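Local coordinates for DinB-like domain-containing protein (Enterococcus faecalis, PDB 3CEX), which is of unknown function but, as a member of the DinB superfamily, adopts a helical-bundle fold whose relatives often bind metal, at residues Q27-E32 and R166-K172; F21-L25 and V44-M48; F78-L82 and E95-V101; H18-E22 and S108-A112. One frame throughout, in Å; residues are numbered along the deposited sequence.

Interaction 1: residues Q27-E32 and R166-K172; sequences QMTVAE and RRLVIGK. With ACY (acetic acid), chain C.
Over one face of the Arg166 guanidinium lies the side-chain amide of Gln27, its plane turned 31° from that of the arginine and NE2 resting 3.6 Å from Arg166 NH2. The edges are taken by anions. Along the side that carries NE and NH1 sits the C-terminal carboxylate of Lys172: Arg166 NE gives a nearly straight bond to Lys172 O (2.8 Å), in the carbonyl plane and on a lone pair, while NH1 forms a salt bridge to Lys172 OXT from a more tilted position. NH1 and NH2 also hold the two oxygens of an acetate, probably from the crystallisation liquor, and Arg167 NH2 reaches its OXT at 2.8 Å. Thr24 takes a further bond from Arg166 NH2, and Glu23 O accepts from Gln27 NE2, which keeps the amide in place. Its other end, Gln27 OE1, receives a weak bond from Lys172 NZ (3.1 Å).

Beyond these groups aliphatic side chains do the packing, in part against polar atoms of Glu32. The selenomethionine Met28, bent at chi3 (88°), lays its CE against Arg166 CA and Val169 CB. Ile170 CG2 packs on the carboxylate of Glu32, 3.6 Å from CD, and Val169 CG1 meets Glu32 O. That carboxylate is already engaged by Thr29 N through OE1, and Glu32 N returns a bond to Thr29 OG1 (3.1 Å), the two together making a capping box at the start of helix 30-33. With the chain terminus and acetate both beside it, Arg166 probably stays charged; it ties the C-terminal carboxylate back to its own helix and, with Arg167, holds the acetate.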
loop_
_atom_site.group_PDB
_atom_site.type_symbol
_atom_site.label_atom_id
_atom_site.label_comp_id
_atom_site.label_asym_id
_atom_site.label_seq_id
_atom_site.Cartn_x
_atom_site.Cartn_y
_atom_site.Cartn_z
ATOM N N GLN A 27 -6.468 8.844 -15.954
ATOM C CA GLN A 27 -7.889 8.662 -16.294
ATOM C C GLN A 27 -8.736 9.865 -15.948
ATOM O O GLN A 27 -9.931 9.852 -16.229
ATOM C CB GLN A 27 -8.465 7.416 -15.621
ATOM C CG GLN A 27 -7.740 6.136 -16.045
ATOM C CD GLN A 27 -8.215 4.934 -15.274
ATOM O OE1 GLN A 27 -9.403 4.547 -15.355
ATOM N NE2 GLN A 27 -7.299 4.326 -14.506
HETATM N N MSE A 28 -8.151 10.908 -15.364
HETATM C CA MSE A 28 -8.955 11.996 -14.821
HETATM C C MSE A 28 -8.624 13.333 -15.455
HETATM O O MSE A 28 -7.501 13.558 -15.851
HETATM C CB MSE A 28 -8.715 12.108 -13.302
HETATM C CG MSE A 28 -8.917 10.778 -12.628
HETATM SE SE MSE A 28 -8.490 10.754 -10.734
HETATM C CE MSE A 28 -10.243 11.298 -9.956
ATOM N N THR A 29 -9.602 14.222 -15.505
ATOM C CA THR A 29 -9.342 15.648 -15.739
ATOM C C THR A 29 -8.805 16.241 -14.434
ATOM O O THR A 29 -8.912 15.611 -13.383
ATOM C CB THR A 29 -10.636 16.398 -16.133
ATOM O OG1 THR A 29 -11.541 16.378 -15.013
ATOM C CG2 THR A 29 -11.293 15.746 -17.375
ATOM N N VAL A 30 -8.201 17.425 -14.502
ATOM C CA VAL A 30 -7.698 18.075 -13.298
ATOM C C VAL A 30 -8.860 18.405 -12.346
ATOM O O VAL A 30 -8.706 18.268 -11.149
ATOM C CB VAL A 30 -6.812 19.343 -13.597
ATOM C CG1 VAL A 30 -7.568 20.378 -14.298
ATOM C CG2 VAL A 30 -6.247 19.936 -12.307
ATOM N N ALA A 31 -10.021 18.810 -12.867
ATOM C CA ALA A 31 -11.198 19.071 -12.012
ATOM C C ALA A 31 -11.611 17.832 -11.220
ATOM O O ALA A 31 -11.899 17.903 -10.012
ATOM C CB ALA A 31 -12.388 19.616 -12.846
ATOM N N GLU A 32 -11.581 16.683 -11.881
ATOM C CA GLU A 32 -11.881 15.403 -11.231
ATOM C C GLU A 32 -10.841 15.055 -10.184
ATOM O O GLU A 32 -11.192 14.616 -9.080
ATOM C CB GLU A 32 -11.972 14.274 -12.259
ATOM C CG GLU A 32 -13.334 14.267 -12.990
ATOM C CD GLU A 32 -13.326 13.530 -14.313
ATOM O OE1 GLU A 32 -12.258 12.992 -14.722
ATOM O OE2 GLU A 32 -14.416 13.485 -14.951
ATOM N N ARG A 166 -10.831 7.621 -7.145
ATOM C CA ARG A 166 -11.093 7.668 -8.590
ATOM C C ARG A 166 -12.410 6.993 -8.916
ATOM O O ARG A 166 -13.247 7.562 -9.635
ATOM C CB ARG A 166 -9.958 6.995 -9.378
ATOM C CG ARG A 166 -10.064 7.093 -10.919
ATOM C CD ARG A 166 -9.293 5.965 -11.608
ATOM N NE ARG A 166 -9.933 4.657 -11.486
ATOM C CZ ARG A 166 -9.300 3.494 -11.270
ATOM N NH1 ARG A 166 -10.007 2.376 -11.197
ATOM N NH2 ARG A 166 -7.980 3.430 -11.121
ATOM N N ARG A 167 -12.610 5.790 -8.394
ATOM C CA ARG A 167 -13.855 5.059 -8.599
ATOM C C ARG A 167 -15.079 5.822 -8.116
ATOM O O ARG A 167 -16.098 5.852 -8.801
ATOM C CB ARG A 167 -13.795 3.649 -7.984
ATOM C CG ARG A 167 -12.784 2.738 -8.696
ATOM C CD ARG A 167 -12.556 1.439 -7.964
ATOM N NE ARG A 167 -11.611 0.562 -8.655
ATOM C CZ ARG A 167 -11.343 -0.699 -8.295
ATOM N NH1 ARG A 167 -11.981 -1.272 -7.278
ATOM N NH2 ARG A 167 -10.451 -1.412 -8.971
ATOM N N LEU A 168 -14.960 6.469 -6.962
ATOM C CA LEU A 168 -16.064 7.260 -6.424
ATOM C C LEU A 168 -16.325 8.506 -7.236
ATOM O O LEU A 168 -17.473 8.934 -7.368
ATOM C CB LEU A 168 -15.754 7.666 -4.973
ATOM C CG LEU A 168 -15.633 6.531 -3.972
ATOM C CD1 LEU A 168 -15.068 7.010 -2.665
ATOM C CD2 LEU A 168 -17.016 5.895 -3.787
ATOM N N VAL A 169 -15.278 9.079 -7.819
ATOM C CA VAL A 169 -15.414 10.360 -8.498
ATOM C C VAL A 169 -15.860 10.194 -9.948
ATOM O O VAL A 169 -16.729 10.938 -10.426
ATOM C CB VAL A 169 -14.095 11.193 -8.424
ATOM C CG1 VAL A 169 -14.199 12.448 -9.293
ATOM C CG2 VAL A 169 -13.770 11.553 -6.958
ATOM N N ILE A 170 -15.280 9.231 -10.647
ATOM C CA ILE A 170 -15.597 9.033 -12.067
ATOM C C ILE A 170 -16.329 7.729 -12.398
ATOM O O ILE A 170 -16.559 7.452 -13.559
ATOM C CB ILE A 170 -14.314 9.180 -12.966
ATOM C CG1 ILE A 170 -13.419 7.948 -12.923
ATOM C CG2 ILE A 170 -13.489 10.396 -12.543
ATOM C CD1 ILE A 170 -12.250 8.017 -13.928
ATOM N N GLY A 171 -16.661 6.923 -11.393
ATOM C CA GLY A 171 -17.440 5.699 -11.591
ATOM C C GLY A 171 -16.733 4.558 -12.303
ATOM O O GLY A 171 -17.367 3.626 -12.795
ATOM N N LYS A 172 -15.420 4.614 -12.383
ATOM C CA LYS A 172 -14.687 3.543 -13.034
ATOM C C LYS A 172 -13.258 3.517 -12.548
ATOM O O LYS A 172 -12.737 4.459 -11.934
ATOM C CB LYS A 172 -14.735 3.684 -14.576
ATOM C CG LYS A 172 -14.016 4.918 -15.121
ATOM C CD LYS A 172 -14.249 5.129 -16.616
ATOM C CE LYS A 172 -13.149 6.019 -17.225
ATOM N NZ LYS A 172 -11.768 5.399 -17.185
ATOM O OXT LYS A 172 -12.619 2.499 -12.752
HETATM C C ACY C . -7.585 -0.471 -10.858
HETATM O O ACY C . -6.725 0.435 -11.082
HETATM O OXT ACY C . -8.830 -0.271 -10.896
HETATM C CH3 ACY C . -7.117 -1.881 -10.530
#

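Interaction 2: residues F21-L25 and V44-M48; sequences FEETL and VTWLM
Helix segments 21-25 and 44-48 run antiparallel, their axes 11.3 Å apart at closest approach and inclined by 160°, with Phe21 level with Met48 and Leu25 level with Val44. A spacing this wide is filled by large side chains, and the selenomethionine Met48 and Phe21 supply about half of the buried surface. Met48 extends from its own helix alongside Phe21, the two chains running head to tail beside each other, and the selenium lies 5.2 Å from the centroid of the Phe21 ring, 55° off its normal, an oblique Met-aromatic contact. Phe21 CE1 meets Leu47 CB at 4.0 Å, and the far end of the ring lies near Leu47 O. The bend of Met48 at chi3 (86°) carries CE past Leu25 toward Glu22. Leu25 CD2 touches the selenium at 3.7 Å, and the methyl lies beside Glu22 OE2, whose carboxylate has its stronger polar partner in Ser108.

Toward Val44, Thr24 CG2 rests 4.1 Å from Val44 CG1, which also faces Leu25 CD1 at 4.3 Å. Helix 144-170 covers Phe21 through Ser159 and Ala162, while Leu111 of helix 104-124 packs on both Phe21 and Met48. Interlocked apolar side chains between antiparallel neighbours, closed in by two further long helices, are the core of the four-helix bundle on which the DinB fold is built.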
loop_
_atom_site.group_PDB
_atom_site.type_symbol
_atom_site.label_atom_id
_atom_site.label_comp_id
_atom_site.label_asym_id
_atom_site.label_seq_id
_atom_site.Cartn_x
_atom_site.Cartn_y
_atom_site.Cartn_z
ATOM N N PHE A 21 -0.257 5.645 -8.986
ATOM C CA PHE A 21 -0.708 7.034 -8.960
ATOM C C PHE A 21 -0.784 7.613 -10.405
ATOM O O PHE A 21 -1.769 8.260 -10.768
ATOM C CB PHE A 21 0.249 7.878 -8.116
ATOM C CG PHE A 21 -0.074 7.932 -6.646
ATOM C CD1 PHE A 21 -1.236 8.526 -6.202
ATOM C CD2 PHE A 21 0.831 7.498 -5.706
ATOM C CE1 PHE A 21 -1.534 8.595 -4.835
ATOM C CE2 PHE A 21 0.532 7.584 -4.379
ATOM C CZ PHE A 21 -0.667 8.143 -3.957
ATOM N N GLU A 22 0.254 7.392 -11.211
ATOM C CA GLU A 22 0.236 7.868 -12.589
ATOM C C GLU A 22 -0.890 7.237 -13.453
ATOM O O GLU A 22 -1.517 7.943 -14.224
ATOM C CB GLU A 22 1.605 7.677 -13.257
ATOM C CG GLU A 22 2.725 8.582 -12.743
ATOM C CD GLU A 22 2.413 10.112 -12.722
ATOM O OE1 GLU A 22 1.777 10.647 -13.651
ATOM O OE2 GLU A 22 2.822 10.771 -11.744
ATOM N N GLU A 23 -1.149 5.937 -13.329
ATOM C CA GLU A 23 -2.216 5.282 -14.091
ATOM C C GLU A 23 -3.587 5.815 -13.689
ATOM O O GLU A 23 -4.476 5.927 -14.520
ATOM C CB GLU A 23 -2.237 3.761 -13.874
ATOM C CG GLU A 23 -1.017 3.042 -14.353
ATOM C CD GLU A 23 -0.910 1.567 -13.893
ATOM O OE1 GLU A 23 -1.560 1.155 -12.882
ATOM O OE2 GLU A 23 -0.154 0.824 -14.559
ATOM N N THR A 24 -3.770 6.096 -12.407
ATOM C CA THR A 24 -5.016 6.672 -11.922
ATOM C C THR A 24 -5.227 8.110 -12.434
ATOM O O THR A 24 -6.273 8.420 -13.000
ATOM C CB THR A 24 -5.094 6.553 -10.360
ATOM O OG1 THR A 24 -5.600 5.264 -10.033
ATOM C CG2 THR A 24 -5.986 7.588 -9.742
ATOM N N LEU A 25 -4.219 8.962 -12.256
ATOM C CA LEU A 25 -4.265 10.342 -12.717
ATOM C C LEU A 25 -4.533 10.474 -14.218
ATOM O O LEU A 25 -5.257 11.351 -14.616
ATOM C CB LEU A 25 -2.961 11.068 -12.376
ATOM C CG LEU A 25 -2.985 12.582 -12.488
ATOM C CD1 LEU A 25 -3.994 13.217 -11.500
ATOM C CD2 LEU A 25 -1.546 13.095 -12.237
ATOM N N VAL A 44 -7.738 12.715 -5.267
ATOM C CA VAL A 44 -6.496 12.180 -5.855
ATOM C C VAL A 44 -5.401 13.241 -5.818
ATOM O O VAL A 44 -4.264 12.931 -5.503
ATOM C CB VAL A 44 -6.711 11.604 -7.277
ATOM C CG1 VAL A 44 -5.387 11.223 -7.956
ATOM C CG2 VAL A 44 -7.623 10.390 -7.199
ATOM N N THR A 45 -5.745 14.496 -6.061
ATOM C CA THR A 45 -4.756 15.581 -5.949
ATOM C C THR A 45 -4.159 15.627 -4.535
ATOM O O THR A 45 -2.920 15.655 -4.382
ATOM C CB THR A 45 -5.344 16.946 -6.273
ATOM O OG1 THR A 45 -5.678 17.009 -7.657
ATOM C CG2 THR A 45 -4.329 18.076 -5.953
ATOM N N TRP A 46 -5.009 15.588 -3.504
ATOM C CA TRP A 46 -4.482 15.579 -2.107
ATOM C C TRP A 46 -3.576 14.367 -1.837
ATOM O O TRP A 46 -2.510 14.495 -1.246
ATOM C CB TRP A 46 -5.616 15.612 -1.094
ATOM C CG TRP A 46 -5.158 15.849 0.348
ATOM C CD1 TRP A 46 -5.197 17.037 1.017
ATOM C CD2 TRP A 46 -4.597 14.892 1.269
ATOM N NE1 TRP A 46 -4.713 16.891 2.278
ATOM C CE2 TRP A 46 -4.324 15.590 2.471
ATOM C CE3 TRP A 46 -4.308 13.519 1.206
ATOM C CZ2 TRP A 46 -3.776 14.959 3.613
ATOM C CZ3 TRP A 46 -3.742 12.890 2.337
ATOM C CH2 TRP A 46 -3.471 13.618 3.515
ATOM N N LEU A 47 -4.023 13.183 -2.278
ATOM C CA LEU A 47 -3.272 11.933 -2.053
ATOM C C LEU A 47 -1.899 11.940 -2.707
ATOM O O LEU A 47 -0.912 11.519 -2.104
ATOM C CB LEU A 47 -4.088 10.725 -2.548
ATOM C CG LEU A 47 -5.302 10.442 -1.666
ATOM C CD1 LEU A 47 -6.322 9.541 -2.355
ATOM C CD2 LEU A 47 -4.825 9.809 -0.301
HETATM N N MSE A 48 -1.831 12.407 -3.944
HETATM C CA MSE A 48 -0.543 12.484 -4.663
HETATM C C MSE A 48 0.361 13.563 -4.109
HETATM O O MSE A 48 1.523 13.340 -3.941
HETATM C CB MSE A 48 -0.763 12.763 -6.144
HETATM C CG MSE A 48 -0.992 11.577 -6.901
HETATM SE SE MSE A 48 -1.015 11.810 -8.831
HETATM C CE MSE A 48 0.813 11.686 -9.398
#

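Interaction 3: residues F78-L82 and E95-V101; sequences FALDL and EAAKVVV
Apolar packing carries most of this contact between the loop that follows helix 74-78 and the chain that leaves helix 93-96. Val101 stands next to the Phe78 ring, sharing its direction, with CG1 sitting 3.5 Å from Phe78 CE2 at an oblique position on the ring. Both leucines of the first segment converge on one methyl of Val99: CG2, anti to the carbonyl carbon, approaches Leu82 CD1 at 3.8 Å and Leu80 CD1 at 4.2 Å, with Leu82 meeting the valine broadside. The other methyls turn to the main chain. Leu80 CD2 lies near Lys98 O and Val100 O, and Leu82 CD2 settles against Glu95, 3.9 Å from its CB. Trp46 and Trp49 of helix 44-62 continue this cluster under Val99, while Leu107 backs both Phe78 and Val101.

Polar links are fewer, and no direct hydrogen bond crosses. A water accepts from Asp81 N at 3.0 Å, but it is modelled implausibly close to Lys98 O, so that half of the bridge is doubtful. Asp81 is the centre of an inverse gamma turn, and the turn from Ala96 to Val99 is type I.

Charge plays the looser part. Lys98, bent at chi3 and chi4, runs its aliphatic portion past Asp81, with CD 3.4 Å from Asp81 O. Its NZ remains 4.0 Å from Asp81 OD2, beyond a salt bridge. Glu95 instead turns its carboxylate to Trp89 NE1 and Thr92 N. The opposite charges at the solvent-facing side probably attract one another only modestly, leaving hydrocarbon packing as the principal link between these loops and the water as a possible second.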
loop_
_atom_site.group_PDB
_atom_site.type_symbol
_atom_site.label_atom_id
_atom_site.label_comp_id
_atom_site.label_asym_id
_atom_site.label_seq_id
_atom_site.Cartn_x
_atom_site.Cartn_y
_atom_site.Cartn_z
ATOM N N PHE A 78 2.675 25.207 -6.681
ATOM C CA PHE A 78 1.417 24.732 -6.158
ATOM C C PHE A 78 0.549 25.918 -5.722
ATOM O O PHE A 78 -0.666 25.899 -5.922
ATOM C CB PHE A 78 1.655 23.747 -5.001
ATOM C CG PHE A 78 1.870 22.331 -5.448
ATOM C CD1 PHE A 78 3.122 21.878 -5.809
ATOM C CD2 PHE A 78 0.808 21.447 -5.494
ATOM C CE1 PHE A 78 3.306 20.557 -6.201
ATOM C CE2 PHE A 78 0.989 20.148 -5.906
ATOM C CZ PHE A 78 2.234 19.700 -6.249
ATOM N N ALA A 79 1.178 26.923 -5.119
ATOM C CA ALA A 79 0.494 28.117 -4.570
ATOM C C ALA A 79 -0.745 27.777 -3.739
ATOM O O ALA A 79 -1.826 28.347 -3.931
ATOM C CB ALA A 79 0.166 29.140 -5.678
ATOM N N LEU A 80 -0.569 26.859 -2.800
ATOM C CA LEU A 80 -1.669 26.406 -1.945
ATOM C C LEU A 80 -2.133 27.519 -1.002
ATOM O O LEU A 80 -1.321 28.291 -0.515
ATOM C CB LEU A 80 -1.247 25.173 -1.140
ATOM C CG LEU A 80 -0.890 23.877 -1.884
ATOM C CD1 LEU A 80 -0.648 22.752 -0.883
ATOM C CD2 LEU A 80 -1.976 23.517 -2.861
ATOM N N ASP A 81 -3.440 27.599 -0.756
ATOM C CA ASP A 81 -3.955 28.510 0.276
ATOM C C ASP A 81 -3.813 27.866 1.659
ATOM O O ASP A 81 -4.752 27.803 2.437
ATOM C CB ASP A 81 -5.404 28.912 -0.024
ATOM C CG ASP A 81 -5.854 30.188 0.731
ATOM O OD1 ASP A 81 -5.011 30.989 1.298
ATOM O OD2 ASP A 81 -7.099 30.392 0.721
ATOM N N LEU A 82 -2.599 27.417 1.958
ATOM C CA LEU A 82 -2.240 26.829 3.232
ATOM C C LEU A 82 -0.860 27.359 3.609
ATOM O O LEU A 82 0.024 27.489 2.747
ATOM C CB LEU A 82 -2.158 25.315 3.130
ATOM C CG LEU A 82 -3.435 24.511 2.912
ATOM C CD1 LEU A 82 -3.032 23.053 2.801
ATOM C CD2 LEU A 82 -4.495 24.735 4.022
ATOM N N GLU A 95 -9.287 22.204 5.223
ATOM C CA GLU A 95 -7.907 22.428 4.773
ATOM C C GLU A 95 -7.517 21.504 3.621
ATOM O O GLU A 95 -6.854 21.948 2.669
ATOM C CB GLU A 95 -6.917 22.267 5.925
ATOM C CG GLU A 95 -6.931 23.438 6.912
ATOM C CD GLU A 95 -6.041 23.219 8.138
ATOM O OE1 GLU A 95 -5.819 22.062 8.536
ATOM O OE2 GLU A 95 -5.612 24.217 8.744
ATOM N N ALA A 96 -7.935 20.233 3.695
ATOM C CA ALA A 96 -7.650 19.248 2.644
ATOM C C ALA A 96 -8.275 19.643 1.297
ATOM O O ALA A 96 -7.685 19.406 0.265
ATOM C CB ALA A 96 -8.110 17.817 3.076
ATOM N N ALA A 97 -9.476 20.222 1.312
ATOM C CA ALA A 97 -10.129 20.698 0.088
ATOM C C ALA A 97 -9.359 21.820 -0.604
ATOM O O ALA A 97 -9.625 22.114 -1.752
ATOM C CB ALA A 97 -11.550 21.178 0.397
ATOM N N LYS A 98 -8.429 22.456 0.104
ATOM C CA LYS A 98 -7.626 23.517 -0.458
ATOM C C LYS A 98 -6.397 22.989 -1.188
ATOM O O LYS A 98 -5.672 23.768 -1.814
ATOM C CB LYS A 98 -7.186 24.498 0.636
ATOM C CG LYS A 98 -8.340 25.315 1.194
ATOM C CD LYS A 98 -7.822 26.446 2.065
ATOM C CE LYS A 98 -8.736 26.773 3.251
ATOM N NZ LYS A 98 -9.329 28.104 3.143
ATOM N N VAL A 99 -6.137 21.684 -1.098
ATOM C CA VAL A 99 -5.038 21.126 -1.864
ATOM C C VAL A 99 -5.601 20.781 -3.244
ATOM O O VAL A 99 -6.198 19.729 -3.451
ATOM C CB VAL A 99 -4.381 19.933 -1.184
ATOM C CG1 VAL A 99 -3.249 19.397 -2.082
ATOM C CG2 VAL A 99 -3.846 20.331 0.233
ATOM N N VAL A 100 -5.460 21.737 -4.162
ATOM C CA VAL A 100 -5.933 21.620 -5.528
ATOM C C VAL A 100 -4.840 22.177 -6.438
ATOM O O VAL A 100 -4.040 23.004 -6.004
ATOM C CB VAL A 100 -7.283 22.378 -5.757
ATOM C CG1 VAL A 100 -8.385 21.737 -4.931
ATOM C CG2 VAL A 100 -7.161 23.897 -5.438
ATOM N N VAL A 101 -4.799 21.703 -7.685
ATOM C CA VAL A 101 -3.794 22.155 -8.650
ATOM C C VAL A 101 -4.453 22.663 -9.932
ATOM O O VAL A 101 -5.576 22.259 -10.291
ATOM C CB VAL A 101 -2.789 21.030 -9.025
ATOM C CG1 VAL A 101 -1.868 20.682 -7.849
ATOM C CG2 VAL A 101 -3.531 19.790 -9.536
HETATM O O HOH W 1 -5.526 26.109 -2.323
#

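Interaction 4: residues H18-E22 and S108-A112; sequences HERFE and SDYLA
Ser108 opens the contact by donating from OG to Glu22 OE1 (2.7 Å), on the syn lone pair of the carboxylate. Glu22 reaches this hydroxyl because its chain folds at chi2 (-52°). The backbone O of Ser108 also takes part: a water donates to it and to Glu22 OE2, and lies 2.8 Å from His18 NE2, at the edge of the imidazole and in its plane. Both oxygens of Glu22 are thereby engaged, one directly and one through the water.

A turn later, Leu111 pushes CD2 between the two residues facing it, 3.8 Å from Phe21 CB and 3.9 Å from His18 CD2. It lies crosswise to Phe21 but runs counter to His18, alongside it. Ala112 follows, its CA 3.9 Å from His18 NE2, so that the imidazole spans Leu111 and Ala112 while its nitrogen reaches the water.

The two segments are almost exactly antiparallel, at 177°, with their axes 11.2 Å apart. Helix 8-25 here lies against helix 104-124, while Phe21 also touches helix 44-62 at Thr51 and helix 144-170 at His158; on the far side of helix 104-124, Tyr110 packs on Ala52 and bonds to Asp56.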
loop_
_atom_site.group_PDB
_atom_site.type_symbol
_atom_site.label_atom_id
_atom_site.label_comp_id
_atom_site.label_asym_id
_atom_site.label_seq_id
_atom_site.Cartn_x
_atom_site.Cartn_y
_atom_site.Cartn_z
ATOM N N HIS A 18 4.278 4.521 -7.334
ATOM C CA HIS A 18 4.469 5.610 -8.280
ATOM C C HIS A 18 3.670 5.368 -9.555
ATOM O O HIS A 18 2.904 6.239 -10.012
ATOM C CB HIS A 18 5.969 5.727 -8.579
ATOM C CG HIS A 18 6.361 6.955 -9.339
ATOM N ND1 HIS A 18 7.640 7.140 -9.817
ATOM C CD2 HIS A 18 5.666 8.066 -9.682
ATOM C CE1 HIS A 18 7.710 8.308 -10.439
ATOM N NE2 HIS A 18 6.529 8.894 -10.364
ATOM N N GLU A 19 3.849 4.183 -10.127
ATOM C CA GLU A 19 3.107 3.738 -11.320
ATOM C C GLU A 19 1.584 3.747 -11.117
ATOM O O GLU A 19 0.819 4.176 -11.999
ATOM C CB GLU A 19 3.611 2.324 -11.758
ATOM C CG GLU A 19 5.066 2.392 -12.217
ATOM C CD GLU A 19 5.860 1.051 -12.294
ATOM O OE1 GLU A 19 5.399 -0.018 -11.796
ATOM O OE2 GLU A 19 6.991 1.081 -12.896
ATOM N N ARG A 20 1.124 3.291 -9.961
ATOM C CA ARG A 20 -0.319 3.291 -9.699
ATOM C C ARG A 20 -0.921 4.713 -9.660
ATOM O O ARG A 20 -1.961 4.944 -10.219
ATOM C CB ARG A 20 -0.614 2.574 -8.392
ATOM C CG ARG A 20 -2.093 2.519 -7.985
ATOM C CD ARG A 20 -2.317 1.579 -6.822
ATOM N NE ARG A 20 -1.981 0.210 -7.194
ATOM C CZ ARG A 20 -0.962 -0.504 -6.700
ATOM N NH1 ARG A 20 -0.164 -0.028 -5.763
ATOM N NH2 ARG A 20 -0.780 -1.723 -7.123
ATOM N N PHE A 21 -0.257 5.645 -8.986
ATOM C CA PHE A 21 -0.708 7.034 -8.960
ATOM C C PHE A 21 -0.784 7.613 -10.405
ATOM O O PHE A 21 -1.769 8.260 -10.768
ATOM C CB PHE A 21 0.249 7.878 -8.116
ATOM C CG PHE A 21 -0.074 7.932 -6.646
ATOM C CD1 PHE A 21 -1.236 8.526 -6.202
ATOM C CD2 PHE A 21 0.831 7.498 -5.706
ATOM C CE1 PHE A 21 -1.534 8.595 -4.835
ATOM C CE2 PHE A 21 0.532 7.584 -4.379
ATOM C CZ PHE A 21 -0.667 8.143 -3.957
ATOM N N GLU A 22 0.254 7.392 -11.211
ATOM C CA GLU A 22 0.236 7.868 -12.589
ATOM C C GLU A 22 -0.890 7.237 -13.453
ATOM O O GLU A 22 -1.517 7.943 -14.224
ATOM C CB GLU A 22 1.605 7.677 -13.257
ATOM C CG GLU A 22 2.725 8.582 -12.743
ATOM C CD GLU A 22 2.413 10.112 -12.722
ATOM O OE1 GLU A 22 1.777 10.647 -13.651
ATOM O OE2 GLU A 22 2.822 10.771 -11.744
ATOM N N SER A 108 2.503 15.052 -11.076
ATOM C CA SER A 108 3.403 14.059 -11.613
ATOM C C SER A 108 4.853 14.446 -11.391
ATOM O O SER A 108 5.702 13.585 -11.069
ATOM C CB SER A 108 3.201 13.888 -13.109
ATOM O OG SER A 108 1.978 13.281 -13.362
ATOM N N ASP A 109 5.146 15.726 -11.637
ATOM C CA ASP A 109 6.520 16.246 -11.523
ATOM C C ASP A 109 7.032 16.249 -10.081
ATOM O O ASP A 109 8.190 15.835 -9.800
ATOM C CB ASP A 109 6.609 17.651 -12.134
ATOM C CG ASP A 109 6.446 17.662 -13.637
ATOM O OD1 ASP A 109 6.489 16.585 -14.283
ATOM O OD2 ASP A 109 6.275 18.778 -14.182
ATOM N N TYR A 110 6.195 16.680 -9.145
ATOM C CA TYR A 110 6.639 16.712 -7.756
ATOM C C TYR A 110 6.762 15.279 -7.191
ATOM O O TYR A 110 7.718 14.953 -6.483
ATOM C CB TYR A 110 5.715 17.593 -6.895
ATOM C CG TYR A 110 6.117 17.699 -5.431
ATOM C CD1 TYR A 110 7.457 17.835 -5.046
ATOM C CD2 TYR A 110 5.173 17.689 -4.442
ATOM C CE1 TYR A 110 7.817 17.937 -3.664
ATOM C CE2 TYR A 110 5.523 17.788 -3.099
ATOM C CZ TYR A 110 6.839 17.903 -2.710
ATOM O OH TYR A 110 7.141 18.000 -1.354
ATOM N N LEU A 111 5.822 14.405 -7.532
ATOM C CA LEU A 111 5.952 13.007 -7.117
ATOM C C LEU A 111 7.211 12.337 -7.699
ATOM O O LEU A 111 7.924 11.629 -6.989
ATOM C CB LEU A 111 4.699 12.184 -7.475
ATOM C CG LEU A 111 4.632 10.738 -6.953
ATOM C CD1 LEU A 111 4.731 10.696 -5.407
ATOM C CD2 LEU A 111 3.281 10.073 -7.416
ATOM N N ALA A 112 7.487 12.575 -8.975
ATOM C CA ALA A 112 8.693 12.015 -9.611
ATOM C C ALA A 112 9.969 12.501 -8.922
ATOM O O ALA A 112 10.913 11.717 -8.720
ATOM C CB ALA A 112 8.741 12.367 -11.129
HETATM O O HOH W 2 5.264 11.053 -11.617
#

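How the interactions relate
Helix 8-25, the first long helix, starts two contacts: interaction 4 from 18-22 and interaction 2 from 21-25, which share Phe21 and Glu22. Interaction 2 closes early, at 44-48 on the next long helix. Interaction 1 leaves from 27-32 before that closure, so the two cross, and it ends only at the C terminus. Interaction 3 is a short local closure, 78-82 to 95-101, lying within the spans of both interactions 1 and 4. Interaction 4 closes at 108-112 and crosses interaction 1. Spatially, Leu25 against Ser108 joins interactions 2 and 4 in the bundle core, Met28 against Val44 joins 1 and 2, and Thr45 on Val100 and Phe78 on Tyr110 tie the loops of interaction 3 to that core.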